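Local coordinates for protein histidine acid phosphatase (Bifidobacterium longum subsp. infantis, PDB 6RXD) that probably removes phosphate groups from phytate, other inositol polyphosphates and 2,3-bisphosphoglycerate, at residues 98-103 against 144-149; 107-112 against 150-155; 114-119 against 156-161. One frame throughout, in Å; residues are numbered along the deposited sequence. Where two conformers were deposited one is given.

Contact 1: 98-103 against 144-149; sequences GMLTGQ and TESGEN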
ATOM      1  N   GLY A  98       0.949 -14.284   6.090  1.00 14.88           N
ATOM      2  CA  GLY A  98       1.452 -12.922   6.171  1.00 16.26           C
ATOM      3  C   GLY A  98       2.627 -12.621   5.263  1.00 19.89           C
ATOM      4  O   GLY A  98       3.024 -11.464   5.120  1.00 21.38           O
ATOM      5  N   MET A  99       3.185 -13.654   4.641  1.00 15.70           N
ATOM      6  CA  MET A  99       4.418 -13.486   3.877  1.00 14.10           C
ATOM      7  C   MET A  99       4.182 -12.876   2.498  1.00 13.75           C
ATOM      8  O   MET A  99       3.065 -12.908   1.974  1.00 14.03           O
ATOM      9  CB  MET A  99       5.123 -14.837   3.736  1.00 17.66           C
ATOM     10  CG  MET A  99       5.489 -15.445   5.060  1.00 19.22           C
ATOM     11  SD  MET A  99       6.824 -14.519   5.840  1.00 25.40           S
ATOM     12  CE  MET A  99       8.229 -15.127   4.905  1.00 34.48           C
ATOM     13  N   LEU A 100       5.238 -12.303   1.921  1.00 15.88           N
ATOM     14  CA  LEU A 100       5.192 -11.807   0.547  0.57 13.69           C
ATOM     15  C   LEU A 100       4.808 -12.952  -0.365  1.00 15.47           C
ATOM     16  O   LEU A 100       5.263 -14.077  -0.176  1.00 17.50           O
ATOM     17  CB  LEU A 100       6.570 -11.304   0.097  0.57 14.46           C
ATOM     18  CG  LEU A 100       7.005  -9.856   0.287  0.57 20.26           C
ATOM     19  CD1 LEU A 100       8.234  -9.588  -0.576  0.57 22.27           C
ATOM     20  CD2 LEU A 100       5.876  -8.906  -0.082  0.57 18.46           C
ATOM     21  N   THR A 101       3.976 -12.670  -1.355  1.00 15.13           N
ATOM     22  CA  THR A 101       3.628 -13.686  -2.341  1.00 14.27           C
ATOM     23  C   THR A 101       4.614 -13.621  -3.504  1.00 16.70           C
ATOM     24  O   THR A 101       5.431 -12.697  -3.578  1.00 16.09           O
ATOM     25  CB  THR A 101       2.201 -13.468  -2.864  1.00 16.08           C
ATOM     26  OG1 THR A 101       2.150 -12.242  -3.599  1.00 14.67           O
ATOM     27  CG2 THR A 101       1.211 -13.401  -1.712  1.00 18.31           C
ATOM     28  N   GLY A 102       4.550 -14.605  -4.407  1.00 16.67           N
ATOM     29  CA  GLY A 102       5.364 -14.575  -5.608  1.00 17.32           C
ATOM     30  C   GLY A 102       5.112 -13.309  -6.407  1.00 16.45           C
ATOM     31  O   GLY A 102       6.043 -12.707  -6.955  1.00 15.75           O
ATOM     32  N   GLN A 103       3.848 -12.904  -6.482  1.00 13.11           N
ATOM     33  CA  GLN A 103       3.499 -11.672  -7.180  1.00 13.49           C
ATOM     34  C   GLN A 103       4.149 -10.463  -6.509  1.00 15.72           C
ATOM     35  O   GLN A 103       4.646  -9.559  -7.182  1.00 12.86           O
ATOM     36  CB  GLN A 103       1.977 -11.486  -7.177  1.00 12.86           C
ATOM     37  CG  GLN A 103       1.496 -10.187  -7.826  1.00 12.02           C
ATOM     38  CD  GLN A 103      -0.011 -10.012  -7.678  0.78 11.21           C
ATOM     39  OE1 GLN A 103      -0.488  -9.325  -6.775  0.84 10.71           O
ATOM     40  NE2 GLN A 103      -0.765 -10.646  -8.561  0.88 13.43           N
ATOM     41  N   THR A 144      10.965  -4.787   4.262  1.00 15.53           N
ATOM     42  CA  THR A 144      12.379  -5.047   4.018  1.00 17.32           C
ATOM     43  C   THR A 144      12.527  -6.102   2.921  1.00 16.72           C
ATOM     44  O   THR A 144      13.337  -5.945   2.000  1.00 16.98           O
ATOM     45  CB  THR A 144      13.086  -5.487   5.315  1.00 18.65           C
ATOM     46  OG1 THR A 144      12.909  -4.470   6.312  1.00 17.47           O
ATOM     47  CG2 THR A 144      14.588  -5.703   5.089  1.00 15.43           C
ATOM     48  N   GLU A 145      11.723  -7.163   3.001  1.00 17.94           N
ATOM     49  CA  GLU A 145      11.763  -8.210   1.979  1.00 17.34           C
ATOM     50  C   GLU A 145      11.345  -7.695   0.605  1.00 16.34           C
ATOM     51  O   GLU A 145      11.860  -8.139  -0.420  1.00 15.55           O
ATOM     52  CB  GLU A 145      10.903  -9.403   2.405  1.00 21.87           C
ATOM     53  CG  GLU A 145      11.533 -10.158   3.573  1.00 25.50           C
ATOM     54  CD  GLU A 145      10.536 -10.982   4.354  1.00 31.42           C
ATOM     55  OE1 GLU A 145       9.335 -10.955   4.017  1.00 27.63           O
ATOM     56  OE2 GLU A 145      10.957 -11.649   5.320  1.00 32.08           O
ATOM     57  N   SER A 146      10.403  -6.762   0.578  1.00 14.90           N
ATOM     58  CA  SER A 146      10.055  -6.120  -0.685  1.00 13.15           C
ATOM     59  C   SER A 146      11.267  -5.382  -1.226  1.00 16.27           C
ATOM     60  O   SER A 146      11.612  -5.512  -2.406  1.00 15.48           O
ATOM     61  CB  SER A 146       8.882  -5.159  -0.495  1.00 14.00           C
ATOM     62  OG  SER A 146       7.716  -5.888  -0.164  1.00 15.20           O
ATOM     63  N   GLY A 147      11.925  -4.630  -0.350  1.00 16.05           N
ATOM     64  CA  GLY A 147      13.156  -3.949  -0.703  1.00 15.36           C
ATOM     65  C   GLY A 147      14.217  -4.903  -1.225  1.00 14.36           C
ATOM     66  O   GLY A 147      14.933  -4.579  -2.176  1.00 16.99           O
ATOM     67  N   GLU A 148      14.317  -6.083  -0.619  1.00 15.17           N
ATOM     68  CA  GLU A 148      15.328  -7.053  -1.037  1.00 17.03           C
ATOM     69  C   GLU A 148      15.080  -7.509  -2.469  1.00 16.13           C
ATOM     70  O   GLU A 148      16.013  -7.711  -3.240  1.00 19.01           O
ATOM     71  CB  GLU A 148      15.357  -8.246  -0.074  1.00 17.22           C
ATOM     72  CG  GLU A 148      15.810  -7.867   1.330  1.00 18.73           C
ATOM     73  CD  GLU A 148      15.551  -8.954   2.353  1.00 24.93           C
ATOM     74  OE1 GLU A 148      15.174 -10.075   1.953  1.00 25.65           O
ATOM     75  OE2 GLU A 148      15.725  -8.681   3.561  1.00 24.54           O
ATOM     76  N   ASN A 149      13.810  -7.650  -2.835  1.00 15.52           N
ATOM     77  CA  ASN A 149      13.487  -7.998  -4.211  1.00 13.21           C
ATOM     78  C   ASN A 149      13.760  -6.866  -5.197  1.00 16.47           C
ATOM     79  O   ASN A 149      14.214  -7.111  -6.312  1.00 17.30           O
ATOM     80  CB  ASN A 149      12.042  -8.495  -4.308  1.00 15.53           C
ATOM     81  CG  ASN A 149      11.893  -9.917  -3.790  1.00 17.97           C
ATOM     82  OD1 ASN A 149      12.310 -10.863  -4.452  1.00 20.69           O
ATOM     83  ND2 ASN A 149      11.319 -10.071  -2.601  1.00 20.33           N
TER
HETATM   84  O   HOH W   1       7.785 -12.718   2.984  1.00 28.33           O
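The flat amide of Asn149 meets Leu100 through its nitrogen end: Leu100 CD1 sits 3.7 Å from Asn149 ND2, and it lies on the other side of the amide plane from Glu145 O, to which ND2 is hydrogen-bonded (3.0 Å). That bond is bent, 132° at the hydrogen, with the donor standing above the carbonyl plane. Asn149 N, the ordinary helical donor, reaches the same Glu145 O from the opposite face, so two N-H groups of one residue grip a single carbonyl. The other flat group, the carboxylate of Glu145, has Met99 CE loosely beside it, 4.4 Å from OE1.

Between these groups Leu100 leans over the helix. Its CG stands beside the backbone N with chi1 pulled round to -90°, and the two methyls divide the work: CD1 rests against the helix backbone beside Glu145, 4.0 Å from Glu145 CB, while CD2 meets Ser146 OG at 3.5 Å. Leu100 was modelled in two conformers, so these methyl contacts describe one placement. The Ser146 hydroxyl has its polar partners elsewhere, at Arg142 O and at Gly46 N in the Arg-His-Gly loop that carries the signature motif of histidine acid phosphatases.

One water bridges the segments, taking the N-H of Leu100 at 2.8 Å and donating to Glu145 OE1 at 2.6 Å. The same carboxylate is held from its other oxygen, OE2, by a salt bridge to Arg142. Thr101 caps helix 102-118 just beyond, its OG1 taking Gly104 N.

Chemically, then, the turn entering helix 102-118 meets helix 141-157 mainly through one leucine and a water bridge, while backbone bonds to Ser47 and Gly49 hold it from elsewhere. The Arg142 salt bridge probably keeps the carboxylate charged, so that it acts as the water's acceptor.

Contact 2: 107-112 against 150-155; sequences QHYGIG and FEKGFN
Helices 107-112 and 150-155 run the same way and cross at -39°, their axes only 6.5 Å apart, because glycines face each other where they meet. A CB on Gly112 would run into Phe150 O, and one on Gly153 into Tyr109 O. The backbones instead exchange CA-H...O contacts, from Phe150 CA to His108 O (3.2 Å) and from Gly153 CA to Tyr109 O (3.5 Å), as in other tightly packed, right-handed helix pairs built on glycine.

Each glycine also lies under an aromatic ring of the partner helix. Gly153 CA is centred over one face of Tyr109, 3.6 Å from the centroid, with Lys152 CG at the ring edge; Gly112 CA sits likewise over Phe150. Phe150 reaches this place with CG opposite its own N (chi1 175°), and Ile111 CG2 touches its rim at CE1, 3.8 Å away. Trimming Phe150 to an alanine would probably leave Gly112 without its CH-pi partner and open a gap beside Ile111.

Beyond the pair, Phe150 meets Phe395 and, edge-to-face, Phe397 of strand 391-398, and Phe154 packs on Phe123 and strand 132-137, seating helix 141-157 on the central sheet.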
ATOM      1  N   GLN A 107       6.654  -7.850  -8.264  1.00 14.48           N
ATOM      2  CA  GLN A 107       6.333  -6.418  -8.328  1.00 12.38           C
ATOM      3  C   GLN A 107       7.574  -5.600  -8.054  1.00 12.91           C
ATOM      4  O   GLN A 107       7.945  -4.738  -8.843  1.00 14.47           O
ATOM      5  CB  GLN A 107       5.220  -6.038  -7.332  1.00 11.31           C
ATOM      6  CG  GLN A 107       3.825  -6.551  -7.723  1.00 10.45           C
ATOM      7  CD  GLN A 107       2.832  -6.522  -6.564  1.00 14.84           C
ATOM      8  OE1 GLN A 107       3.223  -6.396  -5.398  1.00 14.21           O
ATOM      9  NE2 GLN A 107       1.534  -6.653  -6.880  1.00 13.05           N
ATOM     10  N   HIS A 108       8.227  -5.891  -6.937  1.00 15.68           N
ATOM     11  CA  HIS A 108       9.404  -5.129  -6.541  1.00 12.10           C
ATOM     12  C   HIS A 108      10.628  -5.416  -7.399  1.00 14.22           C
ATOM     13  O   HIS A 108      11.422  -4.516  -7.674  1.00 14.90           O
ATOM     14  CB  HIS A 108       9.665  -5.294  -5.045  1.00 15.91           C
ATOM     15  CG  HIS A 108       8.791  -4.413  -4.218  1.00 14.08           C
ATOM     16  ND1 HIS A 108       9.157  -3.128  -3.872  1.00 18.22           N
ATOM     17  CD2 HIS A 108       7.532  -4.585  -3.754  1.00 11.92           C
ATOM     18  CE1 HIS A 108       8.173  -2.560  -3.201  1.00 16.08           C
ATOM     19  NE2 HIS A 108       7.170  -3.418  -3.119  1.00 14.91           N
ATOM     20  N   TYR A 109      10.768  -6.656  -7.846  1.00 15.71           N
ATOM     21  CA  TYR A 109      11.858  -6.991  -8.756  1.00 14.56           C
ATOM     22  C   TYR A 109      11.766  -6.124 -10.016  1.00 12.94           C
ATOM     23  O   TYR A 109      12.759  -5.550 -10.465  1.00 14.32           O
ATOM     24  CB  TYR A 109      11.785  -8.478  -9.097  1.00 11.45           C
ATOM     25  CG  TYR A 109      12.957  -8.987  -9.912  1.00 18.15           C
ATOM     26  CD1 TYR A 109      14.035  -9.611  -9.295  1.00 25.27           C
ATOM     27  CD2 TYR A 109      12.976  -8.849 -11.296  1.00 22.00           C
ATOM     28  CE1 TYR A 109      15.102 -10.082 -10.031  1.00 27.41           C
ATOM     29  CE2 TYR A 109      14.044  -9.315 -12.044  1.00 26.93           C
ATOM     30  CZ  TYR A 109      15.102  -9.928 -11.402  1.00 21.39           C
ATOM     31  OH  TYR A 109      16.164 -10.400 -12.141  1.00 32.16           O
ATOM     32  N   GLY A 110      10.561  -6.000 -10.570  1.00 14.76           N
ATOM     33  CA  GLY A 110      10.374  -5.219 -11.782  1.00 17.17           C
ATOM     34  C   GLY A 110      10.573  -3.735 -11.555  1.00 13.94           C
ATOM     35  O   GLY A 110      11.179  -3.042 -12.371  1.00 15.40           O
ATOM     36  N   ILE A 111      10.060  -3.233 -10.440  1.00 11.19           N
ATOM     37  CA  ILE A 111      10.237  -1.820 -10.113  1.00 13.21           C
ATOM     38  C   ILE A 111      11.736  -1.496  -9.999  1.00 13.80           C
ATOM     39  O   ILE A 111      12.194  -0.463 -10.503  1.00 15.22           O
ATOM     40  CB  ILE A 111       9.486  -1.429  -8.826  1.00 12.04           C
ATOM     41  CG1 ILE A 111       7.972  -1.589  -9.027  1.00 12.93           C
ATOM     42  CG2 ILE A 111       9.789   0.032  -8.458  1.00 13.47           C
ATOM     43  CD1 ILE A 111       7.151  -1.484  -7.720  1.00 12.66           C
ATOM     44  N   GLY A 112      12.492  -2.391  -9.364  1.00 13.17           N
ATOM     45  CA  GLY A 112      13.940  -2.238  -9.237  1.00 11.31           C
ATOM     46  C   GLY A 112      14.691  -2.288 -10.558  1.00 15.37           C
ATOM     47  O   GLY A 112      15.577  -1.458 -10.798  1.00 17.81           O
ATOM     48  N   PHE A 150      13.477  -5.633  -4.786  1.00 14.92           N
ATOM     49  CA  PHE A 150      13.813  -4.463  -5.585  1.00 15.64           C
ATOM     50  C   PHE A 150      15.328  -4.460  -5.814  1.00 15.10           C
ATOM     51  O   PHE A 150      15.808  -4.234  -6.932  1.00 15.96           O
ATOM     52  CB  PHE A 150      13.370  -3.204  -4.825  1.00 12.48           C
ATOM     53  CG  PHE A 150      13.751  -1.889  -5.478  1.00 15.50           C
ATOM     54  CD1 PHE A 150      12.773  -1.055  -6.010  1.00 14.10           C
ATOM     55  CD2 PHE A 150      15.071  -1.454  -5.491  1.00 16.72           C
ATOM     56  CE1 PHE A 150      13.114   0.176  -6.580  1.00 13.83           C
ATOM     57  CE2 PHE A 150      15.419  -0.235  -6.065  1.00 18.87           C
ATOM     58  CZ  PHE A 150      14.438   0.581  -6.600  1.00 17.76           C
ATOM     59  N   GLU A 151      16.076  -4.701  -4.742  1.00 16.64           N
ATOM     60  CA  GLU A 151      17.531  -4.699  -4.812  1.00 18.57           C
ATOM     61  C   GLU A 151      18.053  -5.768  -5.780  1.00 17.78           C
ATOM     62  O   GLU A 151      18.950  -5.511  -6.580  1.00 18.98           O
ATOM     63  CB  GLU A 151      18.119  -4.884  -3.410  1.00 15.96           C
ATOM     64  CG  GLU A 151      19.643  -4.926  -3.372  1.00 18.88           C
ATOM     65  CD  GLU A 151      20.185  -5.062  -1.962  1.00 24.77           C
ATOM     66  OE1 GLU A 151      21.217  -4.432  -1.671  1.00 26.78           O
ATOM     67  OE2 GLU A 151      19.590  -5.799  -1.152  1.00 24.73           O
ATOM     68  N   LYS A 152      17.462  -6.957  -5.724  1.00 18.60           N
ATOM     69  CA  LYS A 152      17.812  -8.030  -6.646  0.85 19.39           C
ATOM     70  C   LYS A 152      17.548  -7.655  -8.100  1.00 17.91           C
ATOM     71  O   LYS A 152      18.387  -7.886  -8.968  1.00 21.38           O
ATOM     72  CB  LYS A 152      17.037  -9.292  -6.286  1.00 22.58           C
ATOM     73  CG  LYS A 152      17.365 -10.494  -7.136  0.73 25.24           C
ATOM     74  CD  LYS A 152      16.664 -11.719  -6.581  0.77 27.42           C
ATOM     75  CE  LYS A 152      16.745 -11.735  -5.058  0.48 38.34           C
ATOM     76  NZ  LYS A 152      16.158 -12.966  -4.462  1.00 52.05           N
ATOM     77  N   GLY A 153      16.379  -7.074  -8.361  1.00 15.82           N
ATOM     78  CA  GLY A 153      16.036  -6.640  -9.700  1.00 16.17           C
ATOM     79  C   GLY A 153      16.951  -5.538 -10.198  1.00 17.31           C
ATOM     80  O   GLY A 153      17.376  -5.557 -11.352  1.00 17.75           O
ATOM     81  N   PHE A 154      17.238  -4.572  -9.332  1.00 14.86           N
ATOM     82  CA  PHE A 154      18.121  -3.469  -9.677  1.00 15.56           C
ATOM     83  C   PHE A 154      19.502  -4.005 -10.036  1.00 18.39           C
ATOM     84  O   PHE A 154      20.111  -3.587 -11.031  1.00 19.15           O
ATOM     85  CB  PHE A 154      18.218  -2.507  -8.487  1.00 14.16           C
ATOM     86  CG  PHE A 154      19.005  -1.249  -8.764  1.00 17.68           C
ATOM     87  CD1 PHE A 154      18.350  -0.064  -9.075  1.00 16.02           C
ATOM     88  CD2 PHE A 154      20.396  -1.244  -8.671  1.00 18.50           C
ATOM     89  CE1 PHE A 154      19.061   1.097  -9.313  1.00 15.27           C
ATOM     90  CE2 PHE A 154      21.116  -0.080  -8.912  1.00 19.54           C
ATOM     91  CZ  PHE A 154      20.444   1.091  -9.231  1.00 18.76           C
ATOM     92  N   ASN A 155      20.006  -4.921  -9.219  1.00 17.66           N
ATOM     93  CA  ASN A 155      21.336  -5.474  -9.453  1.00 18.52           C
ATOM     94  C   ASN A 155      21.423  -6.348 -10.702  1.00 20.90           C
ATOM     95  O   ASN A 155      22.442  -6.338 -11.390  1.00 23.87           O
ATOM     96  CB  ASN A 155      21.825  -6.251  -8.231  1.00 17.43           C
ATOM     97  CG  ASN A 155      22.200  -5.342  -7.079  1.00 19.67           C
ATOM     98  OD1 ASN A 155      22.541  -4.173  -7.279  1.00 21.13           O
ATOM     99  ND2 ASN A 155      22.146  -5.877  -5.861  1.00 21.87           N
TER

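Contact 3: 114-119 against 156-161; sequences RAYQRN and EASGGR
A serine methylene lies squarely on an aromatic face here: Ser158 CB is 3.5 Å from the centroid of the Tyr116 ring and just 7° off its normal. The chain puts it there as helix 141-157 stops. A Schellman motif with Gly159 at C-prime ends the helix, and a type I' turn from Ser158 to Arg161, with positive phi at both glycines, folds the chain back so that Arg161 returns to the same tyrosine.

Arg161 NH2 donates to Tyr116 OH at 2.8 Å in a nearly straight bond (163°). The hydroxyl lies in the guanidinium plane, at its edge, while the ring is turned 67° from that plane. Nearer the root of the ring, Tyr116 CD2 packs against Ala157 CB (3.9 Å). A water takes a weak bond from Gln117 NE2 and donates to Ala157 O at 2.8 Å, a second, looser tie between the helix ends.

Asp124 of helix 120-129 completes the polar cluster: its OD1 is hydrogen-bonded to Tyr116 OH and forms a salt bridge with Arg161 NH1. Ser158 OG turns back to Phe154 O in the last turn of helix 141-157. On the far side of helix 102-118, Arg118 pairs with Asp449 of strand 445-453.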
ATOM      1  N   ARG A 114      13.485  -1.504 -13.477  1.00 15.33           N
ATOM      2  CA  ARG A 114      13.160  -0.301 -14.233  1.00 13.46           C
ATOM      3  C   ARG A 114      13.714   0.973 -13.590  1.00 15.84           C
ATOM      4  O   ARG A 114      13.932   1.973 -14.275  1.00 17.84           O
ATOM      5  CB  ARG A 114      11.642  -0.193 -14.451  1.00 15.14           C
ATOM      6  CG  ARG A 114      11.076  -1.360 -15.254  1.00 16.15           C
ATOM      7  CD  ARG A 114       9.595  -1.181 -15.563  1.00 16.32           C
ATOM      8  NE  ARG A 114       8.780  -1.191 -14.344  1.00 15.27           N
ATOM      9  CZ  ARG A 114       8.271  -2.292 -13.794  1.00 16.95           C
ATOM     10  NH1 ARG A 114       8.481  -3.482 -14.344  1.00 18.18           N
ATOM     11  NH2 ARG A 114       7.552  -2.210 -12.687  1.00 14.08           N
ATOM     12  N   ALA A 115      13.948   0.942 -12.281  1.00 15.48           N
ATOM     13  CA  ALA A 115      14.597   2.073 -11.627  1.00 16.44           C
ATOM     14  C   ALA A 115      16.024   2.245 -12.153  1.00 17.46           C
ATOM     15  O   ALA A 115      16.464   3.367 -12.429  1.00 16.26           O
ATOM     16  CB  ALA A 115      14.584   1.920 -10.101  1.00 12.83           C
ATOM     17  N   TYR A 116      16.750   1.144 -12.309  1.00 15.35           N
ATOM     18  CA  TYR A 116      18.078   1.260 -12.902  1.00 15.18           C
ATOM     19  C   TYR A 116      17.976   1.733 -14.347  1.00 19.43           C
ATOM     20  O   TYR A 116      18.704   2.636 -14.770  1.00 16.80           O
ATOM     21  CB  TYR A 116      18.863  -0.060 -12.854  1.00 15.85           C
ATOM     22  CG  TYR A 116      20.088   0.025 -13.727  1.00 14.45           C
ATOM     23  CD1 TYR A 116      21.168   0.824 -13.360  1.00 18.60           C
ATOM     24  CD2 TYR A 116      20.148  -0.642 -14.943  1.00 19.09           C
ATOM     25  CE1 TYR A 116      22.298   0.937 -14.180  1.00 18.60           C
ATOM     26  CE2 TYR A 116      21.274  -0.537 -15.763  1.00 18.65           C
ATOM     27  CZ  TYR A 116      22.335   0.251 -15.372  1.00 21.63           C
ATOM     28  OH  TYR A 116      23.438   0.358 -16.184  1.00 21.93           O
ATOM     29  N   GLN A 117      17.073   1.110 -15.098  1.00 18.94           N
ATOM     30  CA  GLN A 117      16.967   1.358 -16.531  1.00 20.57           C
ATOM     31  C   GLN A 117      16.631   2.812 -16.847  1.00 21.00           C
ATOM     32  O   GLN A 117      17.211   3.403 -17.767  1.00 20.00           O
ATOM     33  CB  GLN A 117      15.955   0.396 -17.161  1.00 23.21           C
ATOM     34  CG  GLN A 117      16.484  -1.031 -17.229  1.00 23.27           C
ATOM     35  CD  GLN A 117      15.437  -2.059 -17.595  1.00 34.25           C
ATOM     36  OE1 GLN A 117      14.241  -1.776 -17.599  1.00 29.91           O
ATOM     37  NE2 GLN A 117      15.887  -3.277 -17.895  1.00 34.37           N
ATOM     38  N   ARG A 118      15.723   3.395 -16.069  1.00 16.71           N
ATOM     39  CA  ARG A 118      15.325   4.782 -16.291  1.00 16.45           C
ATOM     40  C   ARG A 118      16.464   5.749 -16.009  1.00 22.41           C
ATOM     41  O   ARG A 118      16.560   6.814 -16.628  1.00 23.74           O
ATOM     42  CB  ARG A 118      14.110   5.155 -15.436  1.00 17.94           C
ATOM     43  CG  ARG A 118      13.517   6.512 -15.808  1.00 16.50           C
ATOM     44  CD  ARG A 118      12.242   6.783 -15.030  1.00 16.61           C
ATOM     45  NE  ARG A 118      12.507   7.279 -13.676  1.00 15.81           N
ATOM     46  CZ  ARG A 118      12.366   6.559 -12.568  1.00 12.66           C
ATOM     47  NH1 ARG A 118      11.972   5.293 -12.627  1.00 16.29           N
ATOM     48  NH2 ARG A 118      12.622   7.110 -11.389  1.00 16.21           N
ATOM     49  N   ASN A 119      17.324   5.380 -15.066  1.00 16.98           N
ATOM     50  CA  ASN A 119      18.425   6.245 -14.681  1.00 16.55           C
ATOM     51  C   ASN A 119      19.761   5.596 -14.933  1.00 18.02           C
ATOM     52  O   ASN A 119      20.681   5.727 -14.132  1.00 17.51           O
ATOM     53  CB  ASN A 119      18.317   6.675 -13.220  1.00 17.83           C
ATOM     54  CG  ASN A 119      17.426   7.885 -13.045  1.00 19.10           C
ATOM     55  OD1 ASN A 119      17.723   8.971 -13.553  1.00 26.87           O
ATOM     56  ND2 ASN A 119      16.334   7.707 -12.332  1.00 20.29           N
ATOM     57  N   GLU A 156      20.365  -7.104 -10.994  1.00 17.72           N
ATOM     58  CA  GLU A 156      20.337  -7.910 -12.211  1.00 21.67           C
ATOM     59  C   GLU A 156      20.361  -7.000 -13.438  1.00 24.64           C
ATOM     60  O   GLU A 156      21.096  -7.251 -14.393  1.00 24.47           O
ATOM     61  CB  GLU A 156      19.104  -8.826 -12.234  1.00 24.57           C
ATOM     62  CG  GLU A 156      19.205 -10.019 -13.191  0.96 38.94           C
ATOM     63  CD  GLU A 156      18.871  -9.674 -14.634  0.49 41.91           C
ATOM     64  OE1 GLU A 156      18.337  -8.575 -14.882  0.35 39.63           O
ATOM     65  OE2 GLU A 156      19.134 -10.510 -15.524  0.58 43.74           O
ATOM     66  N   ALA A 157      19.566  -5.934 -13.406  1.00 18.98           N
ATOM     67  CA  ALA A 157      19.483  -5.021 -14.542  1.00 17.70           C
ATOM     68  C   ALA A 157      20.806  -4.299 -14.814  1.00 21.94           C
ATOM     69  O   ALA A 157      21.095  -3.925 -15.947  1.00 21.89           O
ATOM     70  CB  ALA A 157      18.354  -4.007 -14.330  1.00 19.68           C
ATOM     71  N   SER A 158      21.602  -4.098 -13.769  1.00 20.79           N
ATOM     72  CA  SER A 158      22.851  -3.357 -13.900  1.00 20.96           C
ATOM     73  C   SER A 158      24.050  -4.294 -13.890  1.00 20.58           C
ATOM     74  O   SER A 158      25.194  -3.842 -13.802  1.00 25.07           O
ATOM     75  CB  SER A 158      22.991  -2.329 -12.782  1.00 19.81           C
ATOM     76  OG  SER A 158      22.796  -2.919 -11.512  1.00 21.86           O
ATOM     77  N   GLY A 159      23.786  -5.596 -13.953  1.00 21.83           N
ATOM     78  CA  GLY A 159      24.854  -6.583 -14.027  1.00 26.72           C
ATOM     79  C   GLY A 159      25.800  -6.564 -12.839  1.00 27.87           C
ATOM     80  O   GLY A 159      26.997  -6.841 -12.985  1.00 28.15           O
ATOM     81  N   GLY A 160      25.265  -6.235 -11.666  1.00 23.82           N
ATOM     82  CA  GLY A 160      26.035  -6.245 -10.434  1.00 28.96           C
ATOM     83  C   GLY A 160      27.008  -5.090 -10.251  1.00 28.14           C
ATOM     84  O   GLY A 160      27.751  -5.052  -9.268  1.00 27.32           O
ATOM     85  N   ARG A 161      26.995  -4.138 -11.179  1.00 24.27           N
ATOM     86  CA  ARG A 161      27.996  -3.069 -11.186  1.00 23.73           C
ATOM     87  C   ARG A 161      27.804  -2.012 -10.095  1.00 25.88           C
ATOM     88  O   ARG A 161      28.668  -1.139  -9.920  1.00 24.15           O
ATOM     89  CB  ARG A 161      28.086  -2.416 -12.574  1.00 22.37           C
ATOM     90  CG  ARG A 161      28.694  -3.344 -13.639  1.00 23.15           C
ATOM     91  CD  ARG A 161      28.665  -2.741 -15.046  1.00 22.64           C
ATOM     92  NE  ARG A 161      27.309  -2.694 -15.597  1.00 24.78           N
ATOM     93  CZ  ARG A 161      26.577  -1.591 -15.691  1.00 25.88           C
ATOM     94  NH1 ARG A 161      27.072  -0.427 -15.289  1.00 25.67           N
ATOM     95  NH2 ARG A 161      25.349  -1.649 -16.193  1.00 28.13           N
TER
HETATM   96  O   HOH W   2      19.197  -3.622 -18.012  1.00 26.32           O

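Following the chain, 98-103 leads into helix 102-118, which carries 107-112 and 114-119; helix 120-129 and strand 132-137 come next, and helix 141-157 then supplies the second partners in the same order, its last segment running on into the turn that follows. Each contact closes a loop of roughly forty residues, and because the partners alternate along the chain all three loops cross and none nests. Contacts 1 and 2 adjoin through Ser146 O and His108 CB, contacts 2 and 3 through Phe154 and Tyr116, while contacts 1 and 3 stay apart. Together they join two helices running in the same direction from N-terminal approach to C-terminal turn.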